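Local coordinates for GDP-L-fucose synthase (Campylobacter jejuni subsp. jejuni serotype O:2, PDB 7CXT), which probably reduces the 4-keto group of a GDP-linked sugar such as GDP-6-OMe-4-keto-L-xylo-heptose, using NADPH bound in its Rossmann domain, at residues G110-E115 and T162-N167; V238-I243 and D310-R315. One frame throughout, in Å; residues are numbered along the deposited sequence.

Contact 1 (G110-E115 and T162-N167); sequences GYMYPE and TLVLNN. With NDP (NADPH dihydro-nicotinamide-adenine-dinucleotide phosphate), chain C.
M112 and V164 meet tip to tip. The thioether SD of M112 sits 3.7 Å from V164 CG1 and almost as near V164 CG2, so the sulfur bridges both methyls of the valine. V164 CG1 lies anti to its backbone N (chi1 -170°) and also faces Y113, whose CE2 is 4.1 Å away on an oblique approach. M112 in turn lays its CG over the centre of the Y113 ring, 3.9 Å above the plane, which helps set that ring against the valine.

Beside this apolar patch the backbones come together at G110. Its N gives a weak, bent hydrogen bond to L165 O (3.0 Å, 131° at the hydrogen), and its CA lies 3.3 Å from N166 OD1, while N166 ND2 is bound to E241. L165 turns its side chain the other way, against one face of the nicotinamide ring of NADPH, where L165 CG is 3.5 Å from NDP C6N. L165 thus serves both sides, its carbonyl toward the loop and its side chain toward the cofactor. Y113 OH is held by N276.

This is the C-terminal edge of the parallel Rossmann sheet: G110 opens the loop after strand 103-109, and L165 ends the adjacent strand 160-165. Helix 136-156 packs on M112 through K142 and I143, and on T162 through C149, while strand 275-276 pairs with the far side of 160-165.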
loop_
_atom_site.group_PDB
_atom_site.type_symbol
_atom_site.label_atom_id
_atom_site.label_comp_id
_atom_site.label_asym_id
_atom_site.label_seq_id
_atom_site.Cartn_x
_atom_site.Cartn_y
_atom_site.Cartn_z
ATOM N N GLY A 110 13.130 -4.863 5.065
ATOM C CA GLY A 110 14.003 -3.723 4.858
ATOM C C GLY A 110 13.838 -3.086 3.494
ATOM O O GLY A 110 14.244 -1.936 3.302
ATOM N N TYR A 111 13.215 -3.797 2.546
ATOM C CA TYR A 111 12.908 -3.200 1.256
ATOM C C TYR A 111 11.871 -2.101 1.364
ATOM O O TYR A 111 11.656 -1.389 0.386
ATOM C CB TYR A 111 12.414 -4.261 0.261
ATOM C CG TYR A 111 13.517 -5.174 -0.182
ATOM C CD1 TYR A 111 14.614 -4.670 -0.865
ATOM C CD2 TYR A 111 13.463 -6.541 0.072
ATOM C CE1 TYR A 111 15.637 -5.500 -1.279
ATOM C CE2 TYR A 111 14.478 -7.383 -0.343
ATOM C CZ TYR A 111 15.568 -6.853 -1.012
ATOM O OH TYR A 111 16.587 -7.677 -1.425
ATOM N N MET A 112 11.205 -1.966 2.507
ATOM C CA MET A 112 10.291 -0.851 2.703
ATOM C C MET A 112 11.014 0.482 2.855
ATOM O O MET A 112 10.365 1.528 2.800
ATOM C CB MET A 112 9.428 -1.086 3.937
ATOM C CG MET A 112 10.137 -0.677 5.217
ATOM S SD MET A 112 9.160 -1.078 6.663
ATOM C CE MET A 112 8.291 -2.519 6.025
ATOM N N TYR A 113 12.349 0.470 3.107
ATOM C CA TYR A 113 13.065 1.712 3.348
ATOM C C TYR A 113 13.712 2.221 2.060
ATOM O O TYR A 113 14.073 1.429 1.182
ATOM C CB TYR A 113 14.141 1.524 4.436
ATOM C CG TYR A 113 13.570 1.307 5.835
ATOM C CD1 TYR A 113 12.819 2.302 6.462
ATOM C CD2 TYR A 113 13.791 0.114 6.527
ATOM C CE1 TYR A 113 12.289 2.119 7.729
ATOM C CE2 TYR A 113 13.280 -0.081 7.805
ATOM C CZ TYR A 113 12.530 0.926 8.403
ATOM O OH TYR A 113 12.026 0.745 9.669
ATOM N N PRO A 114 13.921 3.533 1.953
ATOM C CA PRO A 114 14.456 4.104 0.709
ATOM C C PRO A 114 15.830 3.551 0.385
ATOM O O PRO A 114 16.617 3.199 1.283
ATOM C CB PRO A 114 14.538 5.603 1.009
ATOM C CG PRO A 114 13.590 5.818 2.140
ATOM C CD PRO A 114 13.641 4.571 2.956
ATOM N N GLU A 115 16.104 3.440 -0.920
ATOM C CA GLU A 115 17.334 2.791 -1.358
ATOM C C GLU A 115 18.565 3.511 -0.823
ATOM O O GLU A 115 19.564 2.868 -0.478
ATOM C CB GLU A 115 17.393 2.734 -2.884
ATOM C CG GLU A 115 18.717 2.168 -3.419
ATOM C CD GLU A 115 18.753 2.013 -4.945
ATOM O OE1 GLU A 115 17.802 2.457 -5.617
ATOM O OE2 GLU A 115 19.735 1.434 -5.463
ATOM N N THR A 162 3.958 -4.164 13.700
ATOM C CA THR A 162 4.840 -4.528 12.598
ATOM C C THR A 162 6.283 -4.577 13.073
ATOM O O THR A 162 6.789 -3.607 13.652
ATOM C CB THR A 162 4.699 -3.531 11.443
ATOM O OG1 THR A 162 3.353 -3.572 10.958
ATOM C CG2 THR A 162 5.666 -3.875 10.297
ATOM N N LEU A 163 6.943 -5.699 12.818
ATOM C CA LEU A 163 8.358 -5.878 13.105
ATOM C C LEU A 163 9.081 -6.030 11.777
ATOM O O LEU A 163 8.712 -6.888 10.962
ATOM C CB LEU A 163 8.599 -7.107 13.992
ATOM C CG LEU A 163 7.780 -7.150 15.287
ATOM C CD1 LEU A 163 8.051 -8.435 16.098
ATOM C CD2 LEU A 163 8.073 -5.912 16.130
ATOM N N VAL A 164 10.089 -5.195 11.544
ATOM C CA VAL A 164 10.742 -5.110 10.239
ATOM C C VAL A 164 12.125 -5.735 10.330
ATOM O O VAL A 164 12.929 -5.346 11.188
ATOM C CB VAL A 164 10.834 -3.651 9.760
ATOM C CG1 VAL A 164 11.281 -3.605 8.308
ATOM C CG2 VAL A 164 9.491 -2.955 9.972
ATOM N N LEU A 165 12.427 -6.660 9.415
ATOM C CA LEU A 165 13.720 -7.336 9.431
ATOM C C LEU A 165 14.342 -7.340 8.042
ATOM O O LEU A 165 13.663 -7.092 7.035
ATOM C CB LEU A 165 13.615 -8.779 9.931
ATOM C CG LEU A 165 12.758 -9.684 9.036
ATOM C CD1 LEU A 165 13.341 -11.082 9.027
ATOM C CD2 LEU A 165 11.313 -9.710 9.523
ATOM N N ASN A 166 15.657 -7.618 7.997
ATOM C CA ASN A 166 16.388 -7.643 6.728
ATOM C C ASN A 166 16.561 -9.045 6.144
ATOM O O ASN A 166 15.838 -9.404 5.214
ATOM C CB ASN A 166 17.737 -6.949 6.876
ATOM C CG ASN A 166 17.610 -5.442 6.752
ATOM O OD1 ASN A 166 16.853 -4.947 5.906
ATOM N ND2 ASN A 166 18.288 -4.707 7.626
ATOM N N ASN A 167 17.520 -9.832 6.613
ATOM C CA ASN A 167 17.739 -11.181 6.093
ATOM C C ASN A 167 17.470 -12.192 7.193
ATOM O O ASN A 167 17.979 -12.053 8.307
ATOM C CB ASN A 167 19.165 -11.397 5.574
ATOM C CG ASN A 167 19.496 -10.525 4.391
ATOM O OD1 ASN A 167 20.130 -9.469 4.533
ATOM N ND2 ASN A 167 19.074 -10.948 3.220
HETATM P PA NDP C . 8.821 -18.001 3.497
HETATM O O1A NDP C . 8.718 -17.562 2.078
HETATM O O2A NDP C . 9.998 -18.806 3.978
HETATM O O5B NDP C . 7.475 -18.863 3.872
HETATM C C5B NDP C . 6.398 -18.078 3.497
HETATM C C4B NDP C . 5.141 -18.928 3.778
HETATM O O4B NDP C . 3.980 -18.273 3.277
HETATM C C3B NDP C . 5.310 -20.287 3.046
HETATM O O3B NDP C . 5.020 -21.342 3.928
HETATM C C2B NDP C . 4.206 -20.200 1.956
HETATM O O2B NDP C . 3.584 -21.339 1.738
HETATM C C1B NDP C . 3.197 -19.259 2.678
HETATM N N9A NDP C . 2.312 -18.624 1.719
HETATM C C8A NDP C . 2.647 -17.757 0.647
HETATM N N7A NDP C . 1.585 -17.354 -0.045
HETATM C C5A NDP C . 0.484 -18.004 0.605
HETATM C C6A NDP C . -0.897 -17.994 0.361
HETATM N N6A NDP C . -1.464 -17.273 -0.683
HETATM N N1A NDP C . -1.743 -18.690 1.143
HETATM C C2A NDP C . -1.158 -19.412 2.164
HETATM N N3A NDP C . 0.114 -19.525 2.526
HETATM C C4A NDP C . 0.938 -18.791 1.698
HETATM O O3 NDP C . 8.651 -16.565 4.298
HETATM P PN NDP C . 9.757 -16.325 5.445
HETATM O O1N NDP C . 11.079 -16.139 4.806
HETATM O O2N NDP C . 9.569 -17.072 6.749
HETATM O O5D NDP C . 9.449 -14.666 5.928
HETATM C C5D NDP C . 8.317 -14.562 6.691
HETATM C C4D NDP C . 8.092 -13.077 6.942
HETATM O O4D NDP C . 9.380 -12.436 7.167
HETATM C C3D NDP C . 7.511 -12.414 5.634
HETATM O O3D NDP C . 6.658 -11.389 6.003
HETATM C C2D NDP C . 8.767 -11.840 4.962
HETATM O O2D NDP C . 8.515 -10.713 4.164
HETATM C C1D NDP C . 9.526 -11.379 6.221
HETATM N N1N NDP C . 10.937 -11.197 5.892
HETATM C C2N NDP C . 11.778 -12.286 5.637
HETATM C C3N NDP C . 13.010 -12.054 5.055
HETATM C C7N NDP C . 13.902 -13.177 4.765
HETATM O O7N NDP C . 15.090 -13.048 4.410
HETATM N N7N NDP C . 13.377 -14.460 4.866
HETATM C C4N NDP C . 13.464 -10.702 4.685
HETATM C C5N NDP C . 12.610 -9.643 5.246
HETATM C C6N NDP C . 11.432 -9.909 5.807
HETATM P P2B NDP C . 4.291 -22.389 0.440
HETATM O O1X NDP C . 5.561 -22.759 1.133
HETATM O O2X NDP C . 3.189 -23.452 0.369
HETATM O O3X NDP C . 4.367 -21.384 -0.671
#

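Contact 2 (V238-I243 and D310-R315); sequences VRREFI and DSTMDR
In this extended short-chain dehydrogenase, the broken strand 239-244 runs past the loop that follows strand 301-305. The two backbones keep roughly the same direction, and R240 and D310 are both predicted substrate-binding residues. Consistent with that, the contact would form part of the wall of the sugar-nucleotide site.

The straightest bond across it is from R239 N to D314 OD1, 3.0 Å long with 163° at the hydrogen. The donor comes from above the carboxylate plane, 52° out of it. Here the carboxylate grips the backbone of R239; the guanidinium of R239 goes elsewhere, to a salt bridge with D282. One step on, R315 N reaches R239 O in a long, weak bond.

R240 leaves the strand pointing away, then bends back at chi2 and chi3, which returns its guanidinium to the loop. There NH1 meets M313 O near the guanidinium plane at 2.8 Å, though the bond is weak because it is bent. R240 NH2 lies 3.4 Å from R315 CG, and the aliphatic part of R315 meets the R240 guanidinium obliquely. Farther back, V238 CG2 touches T312 CB at 4.0 Å; T312 belongs to a poorly ordered part of the loop.

The charged end of R315 turns from the strand to P114 O, Y113 O and G110 O. M313 SD sits over the centre of the R315 guanidinium, 3.5 Å above the plane, and R315 NE is hydrogen-bonded to D314 O. At the other end a water joins the segments, accepting from E241 N at 2.7 Å and donating to R315 O at 2.6 Å.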
loop_
_atom_site.group_PDB
_atom_site.type_symbol
_atom_site.label_atom_id
_atom_site.label_comp_id
_atom_site.label_asym_id
_atom_site.label_seq_id
_atom_site.Cartn_x
_atom_site.Cartn_y
_atom_site.Cartn_z
ATOM N N VAL A 238 29.366 -5.578 -0.366
ATOM C CA VAL A 238 27.994 -5.280 0.018
ATOM C C VAL A 238 27.746 -5.837 1.415
ATOM O O VAL A 238 28.172 -6.950 1.751
ATOM C CB VAL A 238 27.007 -5.846 -1.019
ATOM C CG1 VAL A 238 27.272 -7.325 -1.271
ATOM C CG2 VAL A 238 25.583 -5.618 -0.569
ATOM N N ARG A 239 27.088 -5.048 2.253
ATOM C CA ARG A 239 26.932 -5.392 3.658
ATOM C C ARG A 239 25.496 -5.786 3.960
ATOM O O ARG A 239 24.550 -5.124 3.508
ATOM C CB ARG A 239 27.368 -4.230 4.542
ATOM C CG ARG A 239 28.776 -3.775 4.231
ATOM C CD ARG A 239 29.297 -2.834 5.286
ATOM N NE ARG A 239 29.391 -3.471 6.593
ATOM C CZ ARG A 239 30.404 -4.245 6.973
ATOM N NH1 ARG A 239 31.404 -4.498 6.135
ATOM N NH2 ARG A 239 30.423 -4.767 8.197
ATOM N N ARG A 240 25.342 -6.863 4.737
ATOM C CA ARG A 240 24.036 -7.407 5.085
ATOM C C ARG A 240 23.966 -7.706 6.576
ATOM O O ARG A 240 24.969 -8.038 7.214
ATOM C CB ARG A 240 23.716 -8.704 4.323
ATOM C CG ARG A 240 24.252 -8.802 2.909
ATOM C CD ARG A 240 23.640 -7.760 2.005
ATOM N NE ARG A 240 22.204 -7.669 2.202
ATOM C CZ ARG A 240 21.472 -6.607 1.888
ATOM N NH1 ARG A 240 22.049 -5.532 1.360
ATOM N NH2 ARG A 240 20.162 -6.625 2.114
ATOM N N GLU A 241 22.765 -7.569 7.114
ATOM C CA GLU A 241 22.417 -7.962 8.469
ATOM C C GLU A 241 21.526 -9.195 8.407
ATOM O O GLU A 241 20.670 -9.304 7.525
ATOM C CB GLU A 241 21.679 -6.833 9.192
ATOM C CG GLU A 241 21.169 -7.219 10.559
ATOM C CD GLU A 241 20.166 -6.244 11.094
ATOM O OE1 GLU A 241 19.600 -5.492 10.283
ATOM O OE2 GLU A 241 19.919 -6.250 12.319
ATOM N N PHE A 242 21.712 -10.106 9.360
ATOM C CA PHE A 242 20.998 -11.374 9.413
ATOM C C PHE A 242 20.413 -11.564 10.801
ATOM O O PHE A 242 21.008 -11.150 11.802
ATOM C CB PHE A 242 21.930 -12.554 9.105
ATOM C CG PHE A 242 22.586 -12.457 7.772
ATOM C CD1 PHE A 242 23.756 -11.736 7.611
ATOM C CD2 PHE A 242 22.017 -13.080 6.667
ATOM C CE1 PHE A 242 24.346 -11.625 6.363
ATOM C CE2 PHE A 242 22.609 -12.971 5.410
ATOM C CZ PHE A 242 23.768 -12.257 5.261
ATOM N N ILE A 243 19.261 -12.225 10.867
ATOM C CA ILE A 243 18.692 -12.608 12.153
ATOM C C ILE A 243 18.302 -14.076 12.103
ATOM O O ILE A 243 17.644 -14.515 11.157
ATOM C CB ILE A 243 17.501 -11.706 12.545
ATOM C CG1 ILE A 243 16.958 -12.101 13.917
ATOM C CG2 ILE A 243 16.426 -11.641 11.423
ATOM C CD1 ILE A 243 15.899 -11.156 14.463
ATOM N N ASP A 310 27.923 -5.913 -8.047
ATOM C CA ASP A 310 26.901 -6.372 -7.106
ATOM C C ASP A 310 25.699 -5.431 -7.030
ATOM O O ASP A 310 24.582 -5.884 -6.750
ATOM C CB ASP A 310 27.523 -6.551 -5.721
ATOM C CG ASP A 310 28.754 -5.676 -5.513
ATOM O OD1 ASP A 310 28.706 -4.473 -5.854
ATOM O OD2 ASP A 310 29.771 -6.187 -5.001
ATOM N N SER A 311 25.911 -4.126 -7.242
ATOM C CA SER A 311 24.858 -3.108 -7.328
ATOM C C SER A 311 24.124 -2.808 -6.018
ATOM O O SER A 311 23.703 -1.666 -5.798
ATOM C CB SER A 311 23.827 -3.499 -8.397
ATOM O OG SER A 311 24.367 -3.387 -9.700
ATOM N N THR A 312 23.956 -3.802 -5.149
ATOM C CA THR A 312 22.986 -3.694 -4.062
ATOM C C THR A 312 23.390 -2.654 -3.015
ATOM O O THR A 312 24.573 -2.406 -2.764
ATOM C CB THR A 312 22.786 -5.056 -3.397
ATOM O OG1 THR A 312 22.510 -6.038 -4.403
ATOM C CG2 THR A 312 21.621 -5.018 -2.412
ATOM N N MET A 313 22.372 -2.023 -2.427
ATOM C CA MET A 313 22.524 -1.133 -1.286
ATOM C C MET A 313 22.833 -1.934 -0.022
ATOM O O MET A 313 22.499 -3.110 0.084
ATOM C CB MET A 313 21.233 -0.328 -1.087
ATOM C CG MET A 313 20.082 -1.165 -0.524
ATOM S SD MET A 313 18.406 -0.811 -1.108
ATOM C CE MET A 313 17.776 -2.492 -1.202
ATOM N N ASP A 314 23.497 -1.301 0.937
ATOM C CA ASP A 314 23.615 -1.926 2.247
ATOM C C ASP A 314 22.290 -1.807 2.995
ATOM O O ASP A 314 21.492 -0.891 2.758
ATOM C CB ASP A 314 24.744 -1.301 3.067
ATOM C CG ASP A 314 26.079 -1.310 2.336
ATOM O OD1 ASP A 314 26.340 -2.222 1.523
ATOM O OD2 ASP A 314 26.878 -0.385 2.588
ATOM N N ARG A 315 22.043 -2.771 3.881
ATOM C CA ARG A 315 20.829 -2.811 4.694
ATOM C C ARG A 315 21.217 -3.264 6.094
ATOM O O ARG A 315 21.624 -4.416 6.285
ATOM C CB ARG A 315 19.773 -3.760 4.108
ATOM C CG ARG A 315 19.232 -3.392 2.737
ATOM C CD ARG A 315 18.116 -2.347 2.813
ATOM N NE ARG A 315 18.634 -1.017 2.551
ATOM C CZ ARG A 315 17.891 0.032 2.208
ATOM N NH1 ARG A 315 16.577 -0.092 2.101
ATOM N NH2 ARG A 315 18.463 1.206 1.978
HETATM O O HOH W 1 20.858 -6.770 5.350
#

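Overall arrangement
Contact 1 is buried and mostly apolar, built on the sheet of the Rossmann domain beside the nicotinamide. Contact 2 is only partly buried and largely polar: backbone groups, a carboxylate, an arginine and a water do the work, and one end of its loop is exposed and poorly ordered. The centres of contact 1 and contact 2 lie about 12 Å apart, and the two touch directly. R315 carries its guanidinium from 310-315 into the 110-115 loop, while I243 N lies 2.9 Å from N167 O, where strands 239-244 and 167-169 pair. Together they probably link the cofactor side to the predicted substrate side.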